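Local structure of arginine 3rd transport system periplasmic binding protein (3KZG) at residues A[7-10]-A[16-19]; A[30-35]-A[222-227]; A[53-58]-A[65-70]; A[90-95]-A[122-127]; A[157-162]-A[184-189]. The protein probably captures arginine in the periplasm, as the solute-binding component of an arginine transport system in Legionella pneumophila. All coordinates share one frame; numbering follows the deposited sequence.

Contact 1. Residues A[7-10]-A[16-19]; sequences IGTS and FEVW
The carboxylate of Glu-17 is the flat group in this contact, and the hydroxyl of Thr-9 lies over one of its faces while Ser-10 meets it at OE2. The two segments belong to a beta hairpin in which strand 4-13 returns antiparallel as the short strand 17-18, in the bilobed fold of the family 3 solute-binding proteins. Thr-9 OG1 stands almost straight above the carboxylate carbon, 2.9 Å from Glu-17 CD and 3.1 Å from Glu-17 OE1. For this close approach over the face the angle is poor for a hydrogen bond, and the hydroxyl is instead bonded to the carbonyl oxygen of Ile-68. The Thr-9 and Glu-17 side chains run alongside each other, pointing opposite ways, and Glu-17 CG passes 3.0 Å from Thr-9 OG1. The reach of the acid depends on a bend: CG lies between the backbone N and the carbonyl carbon (chi1 65°), and the chain then turns sharply at the next bond (chi2 -96°), bringing the carboxylate against Thr-9 and Ser-10. At its other end OE1 lies close to the carboxylate of Asp-30 on helix 29-40, an arrangement consistent with a proton shared between the two acids. Ile-31 packs on Glu-17 CB, and the Ala-69 methyl lies against OE2. The carboxylate is thus buried where hairpin and helix meet. Across the segments its one hydrogen bond is short: Ser-10 OG donates to the anti lone pair of Glu-17 OE2 over 2.5 Å.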
# COMPACT_ATOMS: atom_id res chain seq x y z
N ILE A 7 -20.33 -24.59 14.00
CA ILE A 7 -19.47 -23.82 14.88
C ILE A 7 -20.19 -23.27 16.10
O ILE A 7 -21.24 -22.65 15.98
CB ILE A 7 -18.83 -22.62 14.13
CG1 ILE A 7 -18.08 -23.10 12.88
CG2 ILE A 7 -17.86 -21.89 15.06
CD1 ILE A 7 -18.98 -23.42 11.72
N GLY A 8 -19.61 -23.50 17.26
CA GLY A 8 -20.19 -22.99 18.49
C GLY A 8 -19.60 -21.63 18.78
O GLY A 8 -18.40 -21.42 18.59
N THR A 9 -20.44 -20.70 19.21
CA THR A 9 -20.00 -19.34 19.55
C THR A 9 -20.83 -18.90 20.75
O THR A 9 -21.90 -19.46 20.99
CB THR A 9 -20.23 -18.37 18.38
OG1 THR A 9 -19.67 -17.09 18.70
CG2 THR A 9 -21.72 -18.22 18.09
N SER A 10 -20.36 -17.92 21.52
CA SER A 10 -21.11 -17.48 22.69
C SER A 10 -22.37 -16.74 22.29
O SER A 10 -22.57 -16.41 21.12
CB SER A 10 -20.24 -16.60 23.59
OG SER A 10 -19.97 -15.36 22.97
N PHE A 16 -17.78 -9.20 19.04
CA PHE A 16 -17.39 -10.51 18.50
C PHE A 16 -18.59 -11.32 18.00
O PHE A 16 -18.57 -11.85 16.89
CB PHE A 16 -16.61 -11.28 19.57
CG PHE A 16 -15.32 -10.62 19.95
CD1 PHE A 16 -14.20 -10.75 19.14
CD2 PHE A 16 -15.24 -9.82 21.09
CE1 PHE A 16 -13.01 -10.08 19.45
CE2 PHE A 16 -14.06 -9.15 21.41
CZ PHE A 16 -12.94 -9.28 20.58
N GLU A 17 -19.63 -11.43 18.82
CA GLU A 17 -20.85 -12.11 18.41
C GLU A 17 -21.99 -11.80 19.35
O GLU A 17 -21.79 -11.52 20.53
CB GLU A 17 -20.67 -13.63 18.33
CG GLU A 17 -20.37 -14.33 19.64
CD GLU A 17 -18.89 -14.53 19.85
OE1 GLU A 17 -18.14 -14.35 18.87
OE2 GLU A 17 -18.48 -14.89 20.97
N VAL A 18 -23.19 -11.84 18.80
CA VAL A 18 -24.41 -11.58 19.55
C VAL A 18 -25.50 -12.48 18.96
O VAL A 18 -25.73 -12.48 17.75
CB VAL A 18 -24.85 -10.13 19.42
CG1 VAL A 18 -23.90 -9.20 20.16
CG2 VAL A 18 -24.87 -9.79 17.98
N TRP A 19 -26.15 -13.23 19.83
CA TRP A 19 -27.22 -14.14 19.43
C TRP A 19 -28.56 -13.45 19.71
O TRP A 19 -28.80 -12.99 20.83
CB TRP A 19 -27.09 -15.43 20.23
CG TRP A 19 -28.21 -16.39 20.05
CD1 TRP A 19 -28.48 -17.14 18.94
CD2 TRP A 19 -29.18 -16.75 21.03
NE1 TRP A 19 -29.56 -17.95 19.17
CE2 TRP A 19 -30.02 -17.73 20.44
CE3 TRP A 19 -29.44 -16.35 22.35
CZ2 TRP A 19 -31.09 -18.31 21.13
CZ3 TRP A 19 -30.50 -16.93 23.04
CH2 TRP A 19 -31.32 -17.90 22.42

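Contact 2. Residues A[30-35]-A[222-227]; sequences DIDLMQ and LRLYSE
Leu-224 reaches from helix 220-228 toward Asp-32 and Leu-33 of helix 29-40, and it is the one side chain of 222-227 that touches. CB starts toward the opposite helix, and CG stands anti to the backbone N (chi1 180°), which carries CG, and with it the two methyls, toward helix 29-40. The first of them, Leu-224 CD1, rests 3.8 Å from Asp-32 CB and comes within 4.0 Å of Asp-32 OD2. Its twin settles on backbone instead: Leu-224 CD2 lies 3.8 Å from Leu-33 N, is as close to Leu-33 CA, and touches Leu-33 CB at 4.2 Å. The Asp-32 and Leu-224 side chains cross obliquely; the leucine meets Asp-32 CB, while the carboxylate turns to a polar partner, Tyr-228, whose hydroxyl is hydrogen-bonded to Asp-32 OD2. One leucine side chain between two helices, with a hydrogen bond beside it, thus joins an early helix of the chain to its C-terminal one. Helix 29-40 is held from the sheet side as well, where Ile-31 and Met-34 pack on Phe-47 of strand 44-50, while Leu-222 and Tyr-225 of helix 220-228 pack on Ala-217 of a neighbouring subunit.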
# COMPACT_ATOMS: atom_id res chain seq x y z
N ASP A 30 -16.48 -12.27 14.92
CA ASP A 30 -16.23 -13.72 14.87
C ASP A 30 -17.11 -14.40 13.85
O ASP A 30 -16.68 -15.33 13.16
CB ASP A 30 -16.46 -14.38 16.24
CG ASP A 30 -15.32 -14.14 17.21
OD1 ASP A 30 -14.19 -13.88 16.74
OD2 ASP A 30 -15.54 -14.23 18.43
N ILE A 31 -18.36 -13.95 13.76
CA ILE A 31 -19.30 -14.55 12.83
C ILE A 31 -18.82 -14.36 11.40
O ILE A 31 -18.73 -15.33 10.64
CB ILE A 31 -20.71 -13.92 12.96
CG1 ILE A 31 -21.19 -13.99 14.42
CG2 ILE A 31 -21.68 -14.62 12.03
CD1 ILE A 31 -21.12 -15.37 15.04
N ASP A 32 -18.50 -13.12 11.04
CA ASP A 32 -18.04 -12.80 9.70
C ASP A 32 -16.72 -13.51 9.35
O ASP A 32 -16.54 -13.97 8.22
CB ASP A 32 -17.85 -11.28 9.52
CG ASP A 32 -19.16 -10.50 9.63
OD1 ASP A 32 -20.25 -11.08 9.42
OD2 ASP A 32 -19.09 -9.28 9.91
N LEU A 33 -15.81 -13.60 10.31
CA LEU A 33 -14.54 -14.26 10.05
C LEU A 33 -14.75 -15.74 9.75
O LEU A 33 -14.34 -16.23 8.69
CB LEU A 33 -13.60 -14.12 11.25
CG LEU A 33 -12.25 -14.81 11.05
CD1 LEU A 33 -11.56 -14.22 9.82
CD2 LEU A 33 -11.39 -14.64 12.28
N MSE A 34 -15.38 -16.44 10.68
CA MSE A 34 -15.67 -17.87 10.54
C MSE A 34 -16.43 -18.14 9.25
O MSE A 34 -16.13 -19.08 8.52
CB MSE A 34 -16.50 -18.34 11.75
CG MSE A 34 -16.58 -19.86 11.93
SE MSE A 34 -14.84 -20.69 12.01
CE MSE A 34 -14.45 -20.46 13.89
N GLN A 35 -17.42 -17.29 8.96
CA GLN A 35 -18.22 -17.43 7.74
C GLN A 35 -17.31 -17.45 6.51
O GLN A 35 -17.44 -18.32 5.65
CB GLN A 35 -19.19 -16.25 7.64
CG GLN A 35 -20.17 -16.33 6.47
CD GLN A 35 -21.17 -17.46 6.62
OE1 GLN A 35 -20.84 -18.63 6.40
NE2 GLN A 35 -22.40 -17.12 6.99
N LEU A 222 -7.57 -7.88 6.39
CA LEU A 222 -7.41 -6.48 6.76
C LEU A 222 -8.71 -5.70 6.60
O LEU A 222 -9.09 -4.94 7.49
CB LEU A 222 -6.32 -5.82 5.90
CG LEU A 222 -6.01 -4.36 6.23
CD1 LEU A 222 -5.64 -4.22 7.70
CD2 LEU A 222 -4.86 -3.87 5.36
N ARG A 223 -9.39 -5.92 5.48
CA ARG A 223 -10.65 -5.23 5.22
C ARG A 223 -11.67 -5.52 6.32
O ARG A 223 -12.28 -4.60 6.86
CB ARG A 223 -11.22 -5.65 3.86
CG ARG A 223 -12.50 -4.91 3.49
CD ARG A 223 -12.93 -5.16 2.04
NE ARG A 223 -13.24 -6.57 1.79
CZ ARG A 223 -12.37 -7.45 1.32
NH1 ARG A 223 -11.12 -7.09 1.05
NH2 ARG A 223 -12.74 -8.71 1.13
N LEU A 224 -11.85 -6.79 6.66
CA LEU A 224 -12.81 -7.14 7.70
C LEU A 224 -12.39 -6.55 9.04
O LEU A 224 -13.18 -5.90 9.73
CB LEU A 224 -12.93 -8.65 7.82
CG LEU A 224 -13.91 -9.13 8.89
CD1 LEU A 224 -15.33 -8.66 8.54
CD2 LEU A 224 -13.84 -10.65 8.98
N TYR A 225 -11.14 -6.79 9.42
CA TYR A 225 -10.62 -6.29 10.68
C TYR A 225 -10.81 -4.78 10.84
O TYR A 225 -11.23 -4.31 11.89
CB TYR A 225 -9.13 -6.62 10.80
CG TYR A 225 -8.53 -6.24 12.13
CD1 TYR A 225 -8.53 -7.14 13.20
CD2 TYR A 225 -7.99 -4.97 12.33
CE1 TYR A 225 -8.01 -6.76 14.44
CE2 TYR A 225 -7.48 -4.59 13.55
CZ TYR A 225 -7.48 -5.49 14.60
OH TYR A 225 -6.97 -5.10 15.81
N SER A 226 -10.50 -4.04 9.78
CA SER A 226 -10.61 -2.59 9.83
C SER A 226 -12.05 -2.11 9.97
O SER A 226 -12.30 -1.08 10.60
CB SER A 226 -9.96 -1.96 8.58
OG SER A 226 -10.63 -2.34 7.40
N GLU A 227 -12.99 -2.85 9.40
CA GLU A 227 -14.41 -2.48 9.48
C GLU A 227 -14.89 -2.50 10.93
O GLU A 227 -15.79 -1.76 11.30
CB GLU A 227 -15.27 -3.46 8.67
CG GLU A 227 -14.93 -3.56 7.19
CD GLU A 227 -15.88 -4.46 6.43
OE1 GLU A 227 -17.04 -4.06 6.19
OE2 GLU A 227 -15.46 -5.59 6.06

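Contact 3. Residues A[53-58]-A[65-70]; sequences DDLFPA and DLVIAS
Contact between Leu-55 and the pair Val-67 and Ala-69 is helix-on-sheet packing, buried and wholly apolar, inside a beta-alpha-beta unit. Strand 44-50 leads into helix 55-60, and the chain then returns as strand 66-67; both strands run parallel to strand 4-13, which lies between them, so the helix bridges across that central strand. Leu-55, near the start of the helix, makes the approach with a single methyl. Its CG lies anti to the carbonyl carbon (chi1 -74°) and the chain stretches on from there, carrying CD1 to 3.6 Å from Ala-69 CB and 4.0 Å from Val-67 CG1. The Leu-55 and Val-67 side chains meet at a slant. Of the two branches of Val-67, CG1 takes the leucine methyl; CG2 is 4.2 Å from the carbonyl oxygen of Leu-55. Alternation along the extended chain puts Val-67 and Ala-69 toward the helix and turns Ile-68 away, where it packs on Asp-30 and Met-34 of helix 29-40. Helix 55-60 thus lies on one side of this part of the chain and helix 29-40 on the other. Polar fixing comes from the backbone, through bonds of Leu-66 and Ile-68 with Gly-8 and of Val-67 with Met-196. With methyl groups alone meeting between the side chains, the contact depends on close fit rather than on directed bonds.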
# COMPACT_ATOMS: atom_id res chain seq x y z
N ASP A 53 -19.18 -20.23 29.00
CA ASP A 53 -18.62 -21.34 29.76
C ASP A 53 -19.02 -22.74 29.27
O ASP A 53 -18.30 -23.71 29.50
CB ASP A 53 -18.98 -21.20 31.23
CG ASP A 53 -18.04 -21.99 32.13
OD1 ASP A 53 -18.41 -22.27 33.29
OD2 ASP A 53 -16.93 -22.32 31.67
N ASP A 54 -20.17 -22.85 28.61
CA ASP A 54 -20.61 -24.16 28.12
C ASP A 54 -19.94 -24.57 26.82
O ASP A 54 -20.05 -25.73 26.40
CB ASP A 54 -22.14 -24.18 27.92
CG ASP A 54 -22.91 -24.16 29.23
OD1 ASP A 54 -22.37 -24.62 30.26
OD2 ASP A 54 -24.07 -23.71 29.22
N LEU A 55 -19.23 -23.64 26.18
CA LEU A 55 -18.56 -23.92 24.92
C LEU A 55 -17.53 -25.04 25.02
O LEU A 55 -17.39 -25.86 24.11
CB LEU A 55 -17.88 -22.65 24.38
CG LEU A 55 -18.80 -21.58 23.79
CD1 LEU A 55 -18.00 -20.33 23.46
CD2 LEU A 55 -19.49 -22.14 22.53
N PHE A 56 -16.80 -25.06 26.13
CA PHE A 56 -15.78 -26.06 26.37
C PHE A 56 -16.34 -27.49 26.35
O PHE A 56 -15.84 -28.35 25.62
CB PHE A 56 -15.06 -25.75 27.68
CG PHE A 56 -14.47 -24.36 27.72
CD1 PHE A 56 -13.35 -24.05 26.97
CD2 PHE A 56 -15.07 -23.36 28.48
CE1 PHE A 56 -12.83 -22.75 26.95
CE2 PHE A 56 -14.56 -22.06 28.47
CZ PHE A 56 -13.44 -21.76 27.71
N PRO A 57 -17.37 -27.77 27.17
CA PRO A 57 -17.91 -29.13 27.15
C PRO A 57 -18.59 -29.46 25.82
O PRO A 57 -18.51 -30.59 25.34
CB PRO A 57 -18.88 -29.13 28.33
CG PRO A 57 -19.35 -27.71 28.37
CD PRO A 57 -18.06 -26.95 28.18
N ALA A 58 -19.23 -28.46 25.22
CA ALA A 58 -19.91 -28.63 23.94
C ALA A 58 -18.93 -29.11 22.86
O ALA A 58 -19.27 -29.96 22.03
CB ALA A 58 -20.56 -27.32 23.51
N ASP A 65 -18.18 -28.74 15.65
CA ASP A 65 -16.89 -29.08 15.07
C ASP A 65 -15.78 -28.14 15.51
O ASP A 65 -14.64 -28.56 15.73
CB ASP A 65 -16.99 -29.07 13.55
CG ASP A 65 -17.99 -30.06 13.03
OD1 ASP A 65 -17.85 -31.25 13.38
OD2 ASP A 65 -18.92 -29.66 12.29
N LEU A 66 -16.12 -26.87 15.65
CA LEU A 66 -15.16 -25.85 16.04
C LEU A 66 -15.82 -24.83 16.96
O LEU A 66 -17.04 -24.80 17.10
CB LEU A 66 -14.64 -25.13 14.79
CG LEU A 66 -13.93 -25.99 13.75
CD1 LEU A 66 -13.79 -25.20 12.45
CD2 LEU A 66 -12.57 -26.43 14.28
N VAL A 67 -14.99 -24.00 17.59
CA VAL A 67 -15.47 -22.94 18.46
C VAL A 67 -14.70 -21.66 18.19
O VAL A 67 -13.48 -21.67 18.05
CB VAL A 67 -15.31 -23.31 19.96
CG1 VAL A 67 -15.48 -22.06 20.82
CG2 VAL A 67 -16.34 -24.35 20.35
N ILE A 68 -15.44 -20.56 18.09
CA ILE A 68 -14.87 -19.24 17.88
C ILE A 68 -15.71 -18.27 18.71
O ILE A 68 -16.88 -18.03 18.41
CB ILE A 68 -14.87 -18.83 16.39
CG1 ILE A 68 -14.20 -17.46 16.23
CG2 ILE A 68 -16.30 -18.82 15.83
CD1 ILE A 68 -13.99 -17.03 14.79
N ALA A 69 -15.10 -17.75 19.77
CA ALA A 69 -15.77 -16.82 20.66
C ALA A 69 -14.68 -16.12 21.44
O ALA A 69 -14.47 -16.42 22.62
CB ALA A 69 -16.69 -17.57 21.59
N SER A 70 -13.98 -15.20 20.78
CA SER A 70 -12.88 -14.46 21.39
C SER A 70 -12.15 -15.39 22.36
O SER A 70 -11.91 -15.04 23.51
CB SER A 70 -13.40 -13.20 22.11
OG SER A 70 -14.27 -13.51 23.19

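Contact 4. Residues A[90-95]-A[122-127]; sequences SNSQYI and ARQVLS
Torsions at both ends bring Ser-92 and Gln-124 together. The serine hydroxyl lies between its backbone N and carbonyl carbon (chi1 66°), pointing off strand 91-97 toward the helix, and Gln-124 sets out anti to its own N (chi1 -169°) and continues extended, so the amide arrives end-on at the strand. Ser-92 OG donates to Gln-124 OE1 over 2.8 Å, within the plane of the carbonyl and at a lone pair, the approach being from the side (101°); the same hydroxyl is 2.9 Å from Gln-124 NE2. Leu-156, Ile-187 and Ile-189 pack on the Gln-124 side chain, so this polar pair, its serine buried, sits in an apolar setting. The helix belongs to a beta-alpha-beta crossover: strand 112-116, helix 121-127 and strand 133-137 follow one another, and the helix lies against the five-stranded mixed sheet of this lobe of the periplasmic binding protein fold. Further along the strand, Tyr-94 stretches its ring toward the same helix and meets Val-125 at an oblique angle, with Tyr-94 OH 3.6 Å from Val-125 CG2. That hydroxyl is hydrogen-bonded to Glu-128, just beyond the segment. Val-125 also packs on Val-134 and Leu-156. On the strand itself, Gln-93 NE2 bonds almost straight to Tyr-94 O at 3.0 Å, and its second partner is the carbonyl oxygen of Gly-184.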
# COMPACT_ATOMS: atom_id res chain seq x y z
N SER A 90 -4.87 -10.62 21.69
CA SER A 90 -5.81 -10.62 22.81
C SER A 90 -5.35 -9.72 23.94
O SER A 90 -4.26 -9.89 24.49
CB SER A 90 -6.02 -12.05 23.33
OG SER A 90 -4.81 -12.65 23.76
N ASN A 91 -6.18 -8.74 24.28
CA ASN A 91 -5.88 -7.81 25.37
C ASN A 91 -7.10 -7.67 26.26
O ASN A 91 -8.23 -7.70 25.78
CB ASN A 91 -5.51 -6.42 24.84
CG ASN A 91 -4.33 -6.45 23.90
OD1 ASN A 91 -4.49 -6.51 22.68
ND2 ASN A 91 -3.13 -6.41 24.46
N SER A 92 -6.88 -7.51 27.56
CA SER A 92 -7.97 -7.32 28.50
C SER A 92 -8.05 -5.83 28.81
O SER A 92 -7.14 -5.07 28.46
CB SER A 92 -7.73 -8.12 29.79
OG SER A 92 -6.62 -7.63 30.51
N GLN A 93 -9.13 -5.40 29.45
CA GLN A 93 -9.32 -3.99 29.77
C GLN A 93 -10.25 -3.78 30.96
O GLN A 93 -11.31 -4.40 31.03
CB GLN A 93 -9.89 -3.26 28.54
CG GLN A 93 -10.30 -1.80 28.78
CD GLN A 93 -9.12 -0.87 28.97
OE1 GLN A 93 -8.28 -0.73 28.08
NE2 GLN A 93 -9.05 -0.21 30.12
N TYR A 94 -9.84 -2.93 31.89
CA TYR A 94 -10.68 -2.64 33.05
C TYR A 94 -11.67 -1.55 32.66
O TYR A 94 -11.29 -0.55 32.03
CB TYR A 94 -9.83 -2.18 34.24
CG TYR A 94 -9.19 -3.31 35.02
CD1 TYR A 94 -9.93 -4.10 35.90
CD2 TYR A 94 -7.83 -3.60 34.87
CE1 TYR A 94 -9.34 -5.15 36.62
CE2 TYR A 94 -7.23 -4.64 35.58
CZ TYR A 94 -7.99 -5.41 36.45
OH TYR A 94 -7.39 -6.45 37.15
N ILE A 95 -12.93 -1.75 33.01
CA ILE A 95 -13.99 -0.80 32.70
C ILE A 95 -14.87 -0.64 33.94
O ILE A 95 -15.05 -1.58 34.71
CB ILE A 95 -14.84 -1.28 31.50
CG1 ILE A 95 -15.91 -0.24 31.17
CG2 ILE A 95 -15.48 -2.64 31.82
CD1 ILE A 95 -16.65 -0.53 29.89
N ALA A 122 -10.10 -14.00 35.71
CA ALA A 122 -10.09 -14.10 37.16
C ALA A 122 -8.63 -14.28 37.57
O ALA A 122 -8.15 -13.65 38.52
CB ALA A 122 -10.91 -15.31 37.61
N ARG A 123 -7.94 -15.15 36.85
CA ARG A 123 -6.54 -15.42 37.14
C ARG A 123 -5.68 -14.17 36.95
O ARG A 123 -4.75 -13.92 37.72
CB ARG A 123 -6.03 -16.55 36.23
CG ARG A 123 -4.60 -16.97 36.50
CD ARG A 123 -4.21 -18.17 35.65
NE ARG A 123 -5.02 -19.35 35.98
CZ ARG A 123 -4.99 -19.97 37.15
NH1 ARG A 123 -4.21 -19.54 38.13
NH2 ARG A 123 -5.76 -21.04 37.35
N GLN A 124 -5.99 -13.38 35.93
CA GLN A 124 -5.23 -12.16 35.67
C GLN A 124 -5.40 -11.17 36.82
O GLN A 124 -4.43 -10.56 37.28
CB GLN A 124 -5.70 -11.50 34.38
CG GLN A 124 -4.79 -10.37 33.92
CD GLN A 124 -5.42 -9.48 32.88
OE1 GLN A 124 -6.01 -9.95 31.91
NE2 GLN A 124 -5.30 -8.17 33.08
N VAL A 125 -6.63 -11.01 37.28
CA VAL A 125 -6.94 -10.10 38.37
C VAL A 125 -6.21 -10.48 39.66
O VAL A 125 -5.56 -9.64 40.28
CB VAL A 125 -8.47 -10.08 38.65
CG1 VAL A 125 -8.78 -9.22 39.87
CG2 VAL A 125 -9.22 -9.54 37.44
N LEU A 126 -6.32 -11.74 40.07
CA LEU A 126 -5.68 -12.15 41.30
C LEU A 126 -4.16 -12.12 41.23
O LEU A 126 -3.50 -11.81 42.21
CB LEU A 126 -6.17 -13.55 41.71
CG LEU A 126 -7.67 -13.67 42.04
CD1 LEU A 126 -7.95 -15.08 42.49
CD2 LEU A 126 -8.08 -12.68 43.12
N SER A 127 -3.61 -12.43 40.06
CA SER A 127 -2.16 -12.43 39.86
C SER A 127 -1.54 -11.05 40.06
O SER A 127 -0.32 -10.92 40.21
CB SER A 127 -1.81 -12.95 38.46
OG SER A 127 -2.23 -12.04 37.46

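Contact 5. Residues A[157-162]-A[184-189]; sequences MDYEAA and GKKISI
Lys-186 lays its aliphatic chain over the ring of Tyr-159 in a CH-pi contact that contrasts a snug hydrocarbon patch with a charged end left at the surface. The site lies on the mixed sheet of one lobe of the periplasmic binding protein fold, where strand 154-158 gives way to helix 159-166. Strand 180-188, the outermost on its side, faces that junction across strand 91-97. In the tight part, Lys-186 CB meets the ring at its edge atom, only 3.5 Å from Tyr-159 CD1, and the chain beyond it brings CD over the centre of the face. The torsions explain the match: Lys-186 CG sits between the backbone N and the carbonyl carbon (chi1 57°), and the rest of the chain is extended. Tyr-159 in turn presses on Gln-93 of the strand between them. The loose side begins where the methylenes end. Lys-186 NZ lies 6.2 Å from Glu-160 OE2, too far for a salt bridge, so any attraction between the two charges is probably weak. Asp-158, at the start of the helix, makes no capping bond; its carboxylate binds Tyr-121 and Asn-13 instead. Nearby, Ser-188 is hydrogen-bonded to Lys-210 of a neighbouring subunit. Over the ring centre stands Lys-186 CD, 3.9 Å from the Tyr-159 ring centroid and 4° off its normal.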
# COMPACT_ATOMS: atom_id res chain seq x y z
N MSE A 157 -12.70 -7.29 31.12
CA MSE A 157 -13.22 -8.00 29.96
C MSE A 157 -12.33 -7.77 28.75
O MSE A 157 -11.29 -7.12 28.85
CB MSE A 157 -14.65 -7.54 29.66
CG MSE A 157 -14.79 -6.05 29.31
SE MSE A 157 -16.64 -5.45 29.07
CE MSE A 157 -17.25 -5.58 30.93
N ASP A 158 -12.73 -8.32 27.60
CA ASP A 158 -11.97 -8.14 26.37
C ASP A 158 -11.87 -6.64 26.05
O ASP A 158 -12.83 -5.89 26.24
CB ASP A 158 -12.66 -8.85 25.20
CG ASP A 158 -12.89 -10.34 25.45
OD1 ASP A 158 -11.92 -11.07 25.75
OD2 ASP A 158 -14.05 -10.79 25.34
N TYR A 159 -10.70 -6.22 25.57
CA TYR A 159 -10.47 -4.82 25.22
C TYR A 159 -11.48 -4.28 24.20
O TYR A 159 -12.06 -3.21 24.42
CB TYR A 159 -9.04 -4.65 24.68
CG TYR A 159 -8.77 -3.27 24.12
CD1 TYR A 159 -8.77 -2.15 24.95
CD2 TYR A 159 -8.56 -3.08 22.75
CE1 TYR A 159 -8.56 -0.87 24.44
CE2 TYR A 159 -8.36 -1.81 22.23
CZ TYR A 159 -8.36 -0.71 23.08
OH TYR A 159 -8.18 0.56 22.57
N GLU A 160 -11.69 -4.99 23.09
CA GLU A 160 -12.63 -4.53 22.07
C GLU A 160 -14.07 -4.55 22.58
O GLU A 160 -14.92 -3.81 22.08
CB GLU A 160 -12.55 -5.36 20.79
CG GLU A 160 -11.26 -5.21 19.98
CD GLU A 160 -10.94 -3.77 19.62
OE1 GLU A 160 -11.86 -2.94 19.54
OE2 GLU A 160 -9.74 -3.47 19.40
N ALA A 161 -14.35 -5.41 23.56
CA ALA A 161 -15.69 -5.49 24.14
C ALA A 161 -15.89 -4.27 25.03
O ALA A 161 -16.97 -3.69 25.07
CB ALA A 161 -15.85 -6.77 24.96
N ALA A 162 -14.84 -3.89 25.75
CA ALA A 162 -14.89 -2.74 26.64
C ALA A 162 -15.10 -1.46 25.84
O ALA A 162 -15.91 -0.61 26.22
CB ALA A 162 -13.60 -2.64 27.46
N GLY A 184 -7.03 2.56 33.12
CA GLY A 184 -5.71 2.09 32.72
C GLY A 184 -5.68 1.72 31.25
O GLY A 184 -6.71 1.78 30.58
N LYS A 185 -4.51 1.35 30.74
CA LYS A 185 -4.37 0.96 29.34
C LYS A 185 -4.79 -0.51 29.19
O LYS A 185 -5.00 -1.20 30.19
CB LYS A 185 -2.92 1.12 28.89
CG LYS A 185 -2.29 2.45 29.28
CD LYS A 185 -0.79 2.45 29.05
CE LYS A 185 -0.15 3.70 29.65
NZ LYS A 185 1.34 3.70 29.50
N LYS A 186 -4.91 -0.99 27.96
CA LYS A 186 -5.28 -2.37 27.72
C LYS A 186 -4.16 -3.27 28.22
O LYS A 186 -3.00 -2.84 28.28
CB LYS A 186 -5.53 -2.61 26.23
CG LYS A 186 -4.37 -2.28 25.31
CD LYS A 186 -4.76 -2.52 23.86
CE LYS A 186 -3.64 -2.14 22.90
NZ LYS A 186 -4.06 -2.31 21.48
N ILE A 187 -4.48 -4.50 28.59
CA ILE A 187 -3.49 -5.42 29.13
C ILE A 187 -3.30 -6.66 28.26
O ILE A 187 -4.27 -7.35 27.92
CB ILE A 187 -3.87 -5.90 30.55
CG1 ILE A 187 -4.24 -4.70 31.43
CG2 ILE A 187 -2.72 -6.68 31.17
CD1 ILE A 187 -3.14 -3.68 31.60
N SER A 188 -2.06 -6.96 27.90
CA SER A 188 -1.79 -8.13 27.08
C SER A 188 -2.09 -9.38 27.91
O SER A 188 -1.63 -9.51 29.04
CB SER A 188 -0.32 -8.15 26.64
OG SER A 188 -0.09 -9.23 25.74
N ILE A 189 -2.87 -10.29 27.35
CA ILE A 189 -3.19 -11.52 28.06
C ILE A 189 -3.35 -12.66 27.07
O ILE A 189 -4.05 -12.54 26.07
CB ILE A 189 -4.49 -11.37 28.88
CG1 ILE A 189 -4.78 -12.67 29.63
CG2 ILE A 189 -5.64 -10.97 27.96
CD1 ILE A 189 -6.05 -12.65 30.44

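In the fold
Contacts 1, 3 and 4 are buried, contact 2 partly so, and contact 5 lies at the surface. Contacts 1 and 3 serve one sheet, since strands 4-13 and 66-67 are neighbours in it; contact 2 adds the helical layer on its flank, linked to both through Asp-30. Contacts 4 and 5 share the other sheet, their centres about 8 Å apart, with strand 91-97 beside both strands of contact 5. Chemistry follows place: methyl packing at 53-58/65-70 and between helices at 30-35/222-227, serine hydroxyls bonded to a carboxylate or an amide in contacts 1 and 4, and a lysine chain over an aromatic face in contact 5. Phe-16, packing on Asp-158 and Glu-160, is one link between the two groups.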